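Uncharacterized protein (Bacteroides eggerthii DSM 20697, PDB 4ECO) is of unknown function but probably binds other proteins through a curved array of leucine-rich repeats. Local coordinates at residues 170-175 with 489-494. Sequence-based numbering, arbitrary orientation.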
# COMPACT_ATOMS: atom_id res chain seq x y z
N PRO A 170 16.90 -10.08 -16.76
CA PRO A 170 17.81 -9.23 -15.96
C PRO A 170 17.54 -7.74 -16.15
O PRO A 170 17.87 -6.95 -15.28
CB PRO A 170 19.20 -9.59 -16.50
CG PRO A 170 19.02 -10.80 -17.34
CD PRO A 170 17.63 -10.78 -17.84
N GLN A 171 16.92 -7.36 -17.29
CA GLN A 171 16.61 -5.98 -17.63
C GLN A 171 15.31 -5.49 -16.95
O GLN A 171 14.90 -4.35 -17.16
CB GLN A 171 16.51 -5.82 -19.17
CG GLN A 171 17.85 -5.98 -19.92
CD GLN A 171 18.91 -4.90 -19.66
OE1 GLN A 171 18.67 -3.68 -19.81
NE2 GLN A 171 20.12 -5.32 -19.28
N GLN A 172 14.67 -6.35 -16.14
CA GLN A 172 13.43 -6.03 -15.41
C GLN A 172 13.56 -6.28 -13.90
O GLN A 172 14.25 -7.22 -13.48
CB GLN A 172 12.25 -6.85 -15.95
CG GLN A 172 11.90 -6.59 -17.40
CD GLN A 172 10.57 -7.20 -17.78
OE1 GLN A 172 9.53 -6.90 -17.18
NE2 GLN A 172 10.56 -8.03 -18.83
N LYS A 173 12.84 -5.47 -13.09
CA LYS A 173 12.77 -5.64 -11.63
C LYS A 173 11.87 -6.85 -11.34
O LYS A 173 10.74 -6.92 -11.84
CB LYS A 173 12.26 -4.37 -10.90
CG LYS A 173 13.01 -3.07 -11.19
CD LYS A 173 12.47 -1.94 -10.32
CE LYS A 173 13.06 -0.58 -10.60
NZ LYS A 173 12.60 0.41 -9.59
N SER A 174 12.38 -7.83 -10.59
CA SER A 174 11.62 -9.04 -10.27
C SER A 174 10.43 -8.68 -9.39
O SER A 174 10.44 -7.66 -8.70
CB SER A 174 12.52 -10.07 -9.59
OG SER A 174 13.50 -10.54 -10.51
N ILE A 175 9.38 -9.49 -9.46
CA ILE A 175 8.18 -9.27 -8.68
C ILE A 175 8.29 -10.09 -7.39
O ILE A 175 8.32 -11.34 -7.42
CB ILE A 175 6.91 -9.63 -9.53
CG1 ILE A 175 6.86 -8.78 -10.82
CG2 ILE A 175 5.63 -9.51 -8.70
CD1 ILE A 175 6.02 -9.31 -11.91
N LEU A 489 9.07 -0.83 -26.26
CA LEU A 489 9.27 -1.13 -24.83
C LEU A 489 8.36 -2.23 -24.28
O LEU A 489 8.70 -2.80 -23.25
CB LEU A 489 9.03 0.13 -23.97
CG LEU A 489 9.97 1.32 -24.17
CD1 LEU A 489 9.40 2.53 -23.51
CD2 LEU A 489 11.35 1.03 -23.60
N LEU A 490 7.20 -2.48 -24.90
CA LEU A 490 6.21 -3.46 -24.42
C LEU A 490 6.75 -4.88 -24.50
O LEU A 490 6.86 -5.45 -25.59
CB LEU A 490 4.89 -3.33 -25.22
CG LEU A 490 3.67 -4.04 -24.62
CD1 LEU A 490 3.25 -3.39 -23.30
CD2 LEU A 490 2.53 -4.02 -25.60
N THR A 491 7.07 -5.46 -23.33
CA THR A 491 7.63 -6.81 -23.23
C THR A 491 6.66 -7.81 -22.53
O THR A 491 6.90 -9.01 -22.61
CB THR A 491 8.99 -6.77 -22.52
OG1 THR A 491 8.83 -6.24 -21.20
CG2 THR A 491 10.04 -5.95 -23.30
N SER A 492 5.56 -7.34 -21.89
CA SER A 492 4.61 -8.24 -21.21
C SER A 492 3.17 -7.84 -21.51
O SER A 492 2.80 -6.68 -21.35
CB SER A 492 4.83 -8.27 -19.70
OG SER A 492 6.11 -8.77 -19.35
N ILE A 493 2.35 -8.80 -21.99
CA ILE A 493 0.95 -8.59 -22.31
C ILE A 493 0.11 -9.72 -21.67
O ILE A 493 0.24 -10.88 -22.06
CB ILE A 493 0.70 -8.48 -23.83
CG1 ILE A 493 1.73 -7.54 -24.54
CG2 ILE A 493 -0.74 -8.04 -24.09
CD1 ILE A 493 1.59 -7.47 -26.07
N ASP A 494 -0.75 -9.36 -20.69
CA ASP A 494 -1.68 -10.28 -20.04
C ASP A 494 -3.06 -10.01 -20.56
O ASP A 494 -3.60 -8.92 -20.37
CB ASP A 494 -1.63 -10.15 -18.52
CG ASP A 494 -2.02 -11.41 -17.78
OD1 ASP A 494 -2.74 -12.25 -18.36
OD2 ASP A 494 -1.62 -11.55 -16.60
O HOH W 1 7.51 -6.62 -18.93
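Gln172 faces Thr491 with the two backbones well apart, their CA atoms 9.8 Å from each other, so only side chains meet directly, and a water completes the link. Residues 170-175 form an irregular loop after helix 160-168. Residues 489-494 run into strand 492-494. Gln172 spans the gap. Its CG lies anti to the carbonyl carbon (chi1 -63°), and the chain stays extended beyond it (chi2 -168°). This carries the amide over to the hydroxyls of Thr491 and Ser492. The side chains of Gln172 and Thr491 pass alongside one another, pointing opposite ways. Gln172 NE2 comes within 3.4 Å of Thr491 OG1, but the angle is too poor for a hydrogen bond. NE2 bonds instead to the Asp169 carboxylate just before the loop, which should help fix the rotation of the amide and leave OE1 for the strand side.

One water makes the polar link. It donates to Gln172 OE1 at 2.7 Å. It also hydrogen-bonds to Thr491 OG1 at 2.7 Å and to Ser492 OG at 2.6 Å. Thr491 OG1 has a further partner in the backbone carbonyl of Ser460, on the preceding turn. Gln172 and Ser492 also both touch Ile166 of helix 160-168.

The water-bridged contact ties the loop to strand 492-494. The region between strands 109-111 and 210-214, which are paired neighbours, looks like an insertion into the solenoid. Strand 492-494 pairs in parallel with strands 461-463 and 517-519, as in the stacked parallel strands of a leucine-rich repeat solenoid.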